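Local coordinates for protein acetate CoA-transferase subunit beta (Escherichia coli DH5[alpha], PDB 5DBN) that transfers coenzyme A between short-chain acyl-CoAs and free carboxylates, activating acetoacetate and butanoate at the expense of acetyl-CoA, at residues A3-E14 / M166-R175. Numbering follows the deposited sequence.
Sequences AKQRIARRVAQE and MLVTELAVFR
Two arginines, one from each segment, converge on the carboxylate of Glu14, whose OE1 accepts from both. Arg10 directs NH1 and NH2 to that single oxygen, with NH2 3.2 Å from Glu14 OE1 and nearly in line with its C-O bond. Arg175 instead reaches both oxygens end-on: its NH2 meets OE1 of Glu14 on the syn side at 3.1 Å, 31° out of the carboxylate plane, while its NH1 approaches Glu14 OE2 from above that plane, also at 3.1 Å. The shared anion brings the two guanidinium groups together, their planes turned 56° apart and the NH2 atoms of Arg10 and Arg175 3.5 Å from each other. With an alanine here instead of Glu14, Arg10 and Arg175 would probably lose the carboxylate that links them, and the end of Arg175 would be less firmly held. Met166, extended with CG anti to the backbone N (chi1 -173°), brings CE over one face of the Arg10 guanidinium and SD against CG of Glu14. Nearer the helix start, Val168 fits against the helix, CG1 touching CG of Arg10 and CG2 meeting CG2 of Val11 at 3.9 Å. Ile7 lays CG1 and CD1 over the backbone at Glu170, and the CB atoms of Ala3 and Glu170 meet at 3.8 Å. Arg10 NH2 also forms a salt bridge with Glu185 of strand 180-186, and Glu14 OE2 one with Lys134, just before strand 135-138. Helix 3-12 thus packs on the mixed sheet across the hairpin of strands 166-168 and 172-177, with Ile7 and Val11 also reaching the adjoining strand 135-138.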
ATOM      1  N   ALA B   3       8.297   1.336  41.372  1.00 55.21           N
ATOM      2  CA  ALA B   3       6.905   1.329  40.927  1.00 52.34           C
ATOM      3  C   ALA B   3       6.817   0.985  39.449  1.00 50.40           C
ATOM      4  O   ALA B   3       6.060   0.099  39.055  1.00 48.94           O
ATOM      5  CB  ALA B   3       6.251   2.672  41.196  1.00 51.30           C
ATOM      6  N   LYS B   4       7.581   1.708  38.637  1.00 50.88           N
ATOM      7  CA  LYS B   4       7.635   1.463  37.200  1.00 49.59           C
ATOM      8  C   LYS B   4       8.014   0.013  36.913  1.00 49.24           C
ATOM      9  O   LYS B   4       7.512  -0.595  35.968  1.00 47.54           O
ATOM     10  CB  LYS B   4       8.645   2.399  36.539  1.00 50.76           C
ATOM     11  CG  LYS B   4       8.318   3.872  36.682  1.00 51.28           C
ATOM     12  CD  LYS B   4       9.332   4.729  35.938  1.00 52.27           C
ATOM     13  CE  LYS B   4       9.140   6.207  36.229  1.00 53.15           C
ATOM     14  NZ  LYS B   4      10.133   7.051  35.507  1.00 54.03           N
ATOM     15  N   GLN B   5       8.900  -0.534  37.739  1.00 50.77           N
ATOM     16  CA  GLN B   5       9.368  -1.902  37.556  1.00 50.49           C
ATOM     17  C   GLN B   5       8.289  -2.920  37.913  1.00 48.48           C
ATOM     18  O   GLN B   5       8.151  -3.934  37.230  1.00 47.83           O
ATOM     19  CB  GLN B   5      10.630  -2.149  38.386  1.00 54.57           C
ATOM     20  CG  GLN B   5      11.844  -1.385  37.876  1.00 56.67           C
ATOM     21  CD  GLN B   5      13.083  -1.606  38.725  1.00 61.44           C
ATOM     22  OE1 GLN B   5      12.996  -2.021  39.882  1.00 63.85           O
ATOM     23  NE2 GLN B   5      14.247  -1.330  38.149  1.00 62.88           N
ATOM     24  N   ARG B   6       7.520  -2.661  38.967  1.00 48.01           N
ATOM     25  CA  ARG B   6       6.416  -3.556  39.299  1.00 47.56           C
ATOM     26  C   ARG B   6       5.353  -3.506  38.201  1.00 43.67           C
ATOM     27  O   ARG B   6       4.810  -4.538  37.810  1.00 43.51           O
ATOM     28  CB  ARG B   6       5.795  -3.226  40.665  1.00 50.45           C
ATOM     29  CG  ARG B   6       6.726  -3.456  41.856  1.00 55.21           C
ATOM     30  CD  ARG B   6       6.101  -3.012  43.185  1.00 57.78           C
ATOM     31  NE  ARG B   6       5.813  -1.581  43.293  1.00 58.32           N
ATOM     32  CZ  ARG B   6       6.646  -0.678  43.807  1.00 60.53           C
ATOM     33  NH1 ARG B   6       7.835  -1.041  44.276  1.00 63.38           N
ATOM     34  NH2 ARG B   6       6.282   0.596  43.870  1.00 59.82           N
ATOM     35  N   ILE B   7       5.054  -2.306  37.714  1.00 40.56           N
ATOM     36  CA  ILE B   7       4.122  -2.143  36.605  1.00 36.94           C
ATOM     37  C   ILE B   7       4.604  -2.932  35.387  1.00 36.34           C
ATOM     38  O   ILE B   7       3.863  -3.740  34.827  1.00 35.96           O
ATOM     39  CB  ILE B   7       3.945  -0.657  36.230  1.00 34.45           C
ATOM     40  CG1 ILE B   7       3.305   0.103  37.392  1.00 33.89           C
ATOM     41  CG2 ILE B   7       3.088  -0.511  34.971  1.00 31.63           C
ATOM     42  CD1 ILE B   7       3.368   1.605  37.257  1.00 33.06           C
ATOM     43  N   ALA B   8       5.844  -2.678  34.978  1.00 35.98           N
ATOM     44  CA  ALA B   8       6.436  -3.358  33.831  1.00 34.53           C
ATOM     45  C   ALA B   8       6.416  -4.868  34.025  1.00 35.75           C
ATOM     46  O   ALA B   8       6.121  -5.623  33.099  1.00 34.93           O
ATOM     47  CB  ALA B   8       7.857  -2.876  33.607  1.00 34.24           C
ATOM     48  N   ARG B   9       6.741  -5.298  35.238  1.00 37.88           N
ATOM     49  CA  ARG B   9       6.749  -6.713  35.581  1.00 39.30           C
ATOM     50  C   ARG B   9       5.361  -7.326  35.407  1.00 35.53           C
ATOM     51  O   ARG B   9       5.219  -8.401  34.827  1.00 33.56           O
ATOM     52  CB  ARG B   9       7.240  -6.900  37.018  1.00 45.67           C
ATOM     53  CG  ARG B   9       7.312  -8.339  37.497  1.00 51.16           C
ATOM     54  CD  ARG B   9       7.940  -8.404  38.883  1.00 57.59           C
ATOM     55  NE  ARG B   9       8.017  -9.765  39.407  1.00 62.63           N
ATOM     56  CZ  ARG B   9       8.599 -10.091  40.558  1.00 68.03           C
ATOM     57  NH1 ARG B   9       9.157  -9.155  41.316  1.00 70.07           N
ATOM     58  NH2 ARG B   9       8.624 -11.357  40.958  1.00 70.82           N
ATOM     59  N   ARG B  10       4.337  -6.641  35.908  1.00 32.19           N
ATOM     60  CA  ARG B  10       2.969  -7.134  35.784  1.00 31.24           C
ATOM     61  C   ARG B  10       2.506  -7.193  34.326  1.00 29.14           C
ATOM     62  O   ARG B  10       1.884  -8.170  33.909  1.00 28.96           O
ATOM     63  CB  ARG B  10       2.007  -6.270  36.607  1.00 31.54           C
ATOM     64  CG  ARG B  10       0.536  -6.673  36.474  1.00 31.52           C
ATOM     65  CD  ARG B  10       0.303  -8.135  36.847  1.00 32.69           C
ATOM     66  NE  ARG B  10      -1.043  -8.588  36.502  1.00 32.74           N
ATOM     67  CZ  ARG B  10      -1.389  -9.085  35.316  1.00 32.31           C
ATOM     68  NH1 ARG B  10      -0.499  -9.185  34.337  1.00 30.98           N
ATOM     69  NH2 ARG B  10      -2.637  -9.474  35.102  1.00 33.41           N
ATOM     70  N   VAL B  11       2.802  -6.150  33.557  1.00 28.89           N
ATOM     71  CA  VAL B  11       2.438  -6.121  32.144  1.00 28.42           C
ATOM     72  C   VAL B  11       3.123  -7.256  31.386  1.00 32.00           C
ATOM     73  O   VAL B  11       2.522  -7.880  30.508  1.00 32.51           O
ATOM     74  CB  VAL B  11       2.801  -4.766  31.491  1.00 26.99           C
ATOM     75  CG1 VAL B  11       2.603  -4.814  29.979  1.00 24.35           C
ATOM     76  CG2 VAL B  11       1.966  -3.642  32.089  1.00 27.38           C
ATOM     77  N   ALA B  12       4.380  -7.519  31.726  1.00 34.30           N
ATOM     78  CA  ALA B  12       5.139  -8.587  31.088  1.00 35.46           C
ATOM     79  C   ALA B  12       4.454  -9.939  31.265  1.00 37.98           C
ATOM     80  O   ALA B  12       4.480 -10.781  30.368  1.00 38.43           O
ATOM     81  CB  ALA B  12       6.553  -8.635  31.649  1.00 36.70           C
ATOM     82  N   GLN B  13       3.843 -10.139  32.428  1.00 39.91           N
ATOM     83  CA  GLN B  13       3.133 -11.381  32.722  1.00 41.00           C
ATOM     84  C   GLN B  13       1.830 -11.504  31.930  1.00 37.09           C
ATOM     85  O   GLN B  13       1.248 -12.585  31.849  1.00 37.13           O
ATOM     86  CB  GLN B  13       2.848 -11.485  34.223  1.00 44.88           C
ATOM     87  CG  GLN B  13       4.095 -11.722  35.066  1.00 48.57           C
ATOM     88  CD  GLN B  13       3.822 -11.688  36.560  1.00 51.55           C
ATOM     89  OE1 GLN B  13       2.742 -11.293  36.998  1.00 52.15           O
ATOM     90  NE2 GLN B  13       4.805 -12.106  37.350  1.00 53.82           N
ATOM     91  N   GLU B  14       1.383 -10.402  31.333  1.00 34.37           N
ATOM     92  CA  GLU B  14       0.138 -10.401  30.566  1.00 33.04           C
ATOM     93  C   GLU B  14       0.353 -10.941  29.160  1.00 33.16           C
ATOM     94  O   GLU B  14      -0.558 -11.513  28.560  1.00 32.98           O
ATOM     95  CB  GLU B  14      -0.441  -8.986  30.484  1.00 31.11           C
ATOM     96  CG  GLU B  14      -1.836  -8.916  29.876  1.00 29.99           C
ATOM     97  CD  GLU B  14      -2.899  -9.561  30.745  1.00 31.30           C
ATOM     98  OE1 GLU B  14      -2.633  -9.805  31.942  1.00 31.75           O
ATOM     99  OE2 GLU B  14      -4.002  -9.826  30.225  1.00 31.29           O
ATOM    100  N   MET B 166      -6.815  -2.655  29.112  1.00 26.34           N
ATOM    101  CA  MET B 166      -6.174  -2.965  30.384  1.00 26.94           C
ATOM    102  C   MET B 166      -5.369  -1.774  30.891  1.00 26.66           C
ATOM    103  O   MET B 166      -4.576  -1.191  30.150  1.00 25.42           O
ATOM    104  CB  MET B 166      -5.270  -4.190  30.227  1.00 26.88           C
ATOM    105  CG  MET B 166      -4.665  -4.709  31.523  1.00 29.28           C
ATOM    106  SD  MET B 166      -3.586  -6.126  31.234  1.00 34.96           S
ATOM    107  CE  MET B 166      -3.166  -6.601  32.909  1.00 35.19           C
ATOM    108  N   LEU B 167      -5.592  -1.413  32.153  1.00 27.17           N
ATOM    109  CA  LEU B 167      -4.840  -0.344  32.800  1.00 27.83           C
ATOM    110  C   LEU B 167      -4.071  -0.909  33.990  1.00 29.37           C
ATOM    111  O   LEU B 167      -4.666  -1.467  34.913  1.00 30.27           O
ATOM    112  CB  LEU B 167      -5.775   0.779  33.251  1.00 27.29           C
ATOM    113  CG  LEU B 167      -5.130   1.895  34.074  1.00 28.41           C
ATOM    114  CD1 LEU B 167      -4.029   2.580  33.276  1.00 27.88           C
ATOM    115  CD2 LEU B 167      -6.172   2.902  34.522  1.00 28.44           C
ATOM    116  N   VAL B 168      -2.750  -0.761  33.955  1.00 29.96           N
ATOM    117  CA  VAL B 168      -1.879  -1.303  34.991  1.00 31.73           C
ATOM    118  C   VAL B 168      -1.105  -0.196  35.703  1.00 33.16           C
ATOM    119  O   VAL B 168      -0.315   0.523  35.086  1.00 31.66           O
ATOM    120  CB  VAL B 168      -0.878  -2.319  34.404  1.00 30.86           C
ATOM    121  CG1 VAL B 168      -0.046  -2.959  35.510  1.00 32.24           C
ATOM    122  CG2 VAL B 168      -1.610  -3.389  33.613  1.00 30.28           C
ATOM    123  N   THR B 169      -1.347  -0.069  37.005  1.00 34.01           N
ATOM    124  CA  THR B 169      -0.619   0.873  37.847  1.00 34.35           C
ATOM    125  C   THR B 169       0.122   0.116  38.937  1.00 34.85           C
ATOM    126  O   THR B 169      -0.018  -1.099  39.066  1.00 36.07           O
ATOM    127  CB  THR B 169      -1.550   1.920  38.492  1.00 35.10           C
ATOM    128  OG1 THR B 169      -2.296   1.312  39.554  1.00 36.11           O
ATOM    129  CG2 THR B 169      -2.515   2.498  37.464  1.00 33.31           C
ATOM    130  N   GLU B 170       0.914   0.837  39.721  1.00 34.48           N
ATOM    131  CA  GLU B 170       1.653   0.213  40.808  1.00 35.86           C
ATOM    132  C   GLU B 170       0.729  -0.081  41.985  1.00 36.85           C
ATOM    133  O   GLU B 170       1.151  -0.682  42.973  1.00 39.20           O
ATOM    134  CB  GLU B 170       2.828   1.101  41.249  1.00 38.30           C
ATOM    135  CG  GLU B 170       2.482   2.314  42.124  1.00 41.29           C
ATOM    136  CD  GLU B 170       1.806   3.439  41.359  1.00 41.64           C
ATOM    137  OE1 GLU B 170       1.543   3.276  40.149  1.00 40.18           O
ATOM    138  OE2 GLU B 170       1.551   4.498  41.971  1.00 43.30           O
ATOM    139  N   LEU B 171      -0.532   0.333  41.874  1.00 35.80           N
ATOM    140  CA  LEU B 171      -1.500   0.115  42.941  1.00 37.24           C
ATOM    141  C   LEU B 171      -2.544  -0.943  42.575  1.00 37.21           C
ATOM    142  O   LEU B 171      -3.040  -1.658  43.447  1.00 37.34           O
ATOM    143  CB  LEU B 171      -2.213   1.429  43.277  1.00 36.90           C
ATOM    144  CG  LEU B 171      -1.459   2.476  44.108  1.00 37.92           C
ATOM    145  CD1 LEU B 171      -2.343   3.690  44.354  1.00 37.55           C
ATOM    146  CD2 LEU B 171      -0.912   1.931  45.418  1.00 39.78           C
ATOM    147  N   ALA B 172      -2.870  -1.054  41.288  1.00 36.42           N
ATOM    148  CA  ALA B 172      -3.965  -1.927  40.868  1.00 37.40           C
ATOM    149  C   ALA B 172      -3.971  -2.246  39.372  1.00 36.05           C
ATOM    150  O   ALA B 172      -3.281  -1.602  38.582  1.00 35.36           O
ATOM    151  CB  ALA B 172      -5.292  -1.300  41.257  1.00 38.05           C
ATOM    152  N   VAL B 173      -4.769  -3.246  39.002  1.00 35.10           N
ATOM    153  CA  VAL B 173      -5.018  -3.577  37.602  1.00 33.48           C
ATOM    154  C   VAL B 173      -6.505  -3.450  37.285  1.00 32.63           C
ATOM    155  O   VAL B 173      -7.342  -4.078  37.933  1.00 33.17           O
ATOM    156  CB  VAL B 173      -4.549  -5.011  37.259  1.00 33.65           C
ATOM    157  CG1 VAL B 173      -4.809  -5.330  35.794  1.00 32.22           C
ATOM    158  CG2 VAL B 173      -3.072  -5.184  37.582  1.00 34.88           C
ATOM    159  N   PHE B 174      -6.820  -2.617  36.295  1.00 31.92           N
ATOM    160  CA  PHE B 174      -8.189  -2.443  35.814  1.00 31.75           C
ATOM    161  C   PHE B 174      -8.361  -3.071  34.435  1.00 30.76           C
ATOM    162  O   PHE B 174      -7.431  -3.071  33.629  1.00 29.94           O
ATOM    163  CB  PHE B 174      -8.563  -0.961  35.737  1.00 31.42           C
ATOM    164  CG  PHE B 174      -8.538  -0.245  37.059  1.00 32.66           C
ATOM    165  CD1 PHE B 174      -9.632  -0.291  37.909  1.00 33.18           C
ATOM    166  CD2 PHE B 174      -7.432   0.497  37.439  1.00 32.28           C
ATOM    167  CE1 PHE B 174      -9.617   0.379  39.115  1.00 34.28           C
ATOM    168  CE2 PHE B 174      -7.412   1.167  38.645  1.00 33.36           C
ATOM    169  CZ  PHE B 174      -8.503   1.107  39.485  1.00 34.42           C
ATOM    170  N   ARG B 175      -9.551  -3.603  34.166  1.00 31.40           N
ATOM    171  CA  ARG B 175      -9.886  -4.099  32.832  1.00 31.31           C
ATOM    172  C   ARG B 175     -11.204  -3.495  32.347  1.00 32.80           C
ATOM    173  O   ARG B 175     -12.149  -3.339  33.123  1.00 33.69           O
ATOM    174  CB  ARG B 175      -9.979  -5.625  32.819  1.00 31.90           C
ATOM    175  CG  ARG B 175      -8.665  -6.336  33.083  1.00 31.89           C
ATOM    176  CD  ARG B 175      -8.802  -7.832  32.868  1.00 32.00           C
ATOM    177  NE  ARG B 175      -7.605  -8.565  33.278  1.00 33.29           N
ATOM    178  CZ  ARG B 175      -6.522  -8.731  32.524  1.00 31.74           C
ATOM    179  NH1 ARG B 175      -6.458  -8.206  31.307  1.00 30.27           N
ATOM    180  NH2 ARG B 175      -5.490  -9.420  32.995  1.00 31.95           N
TER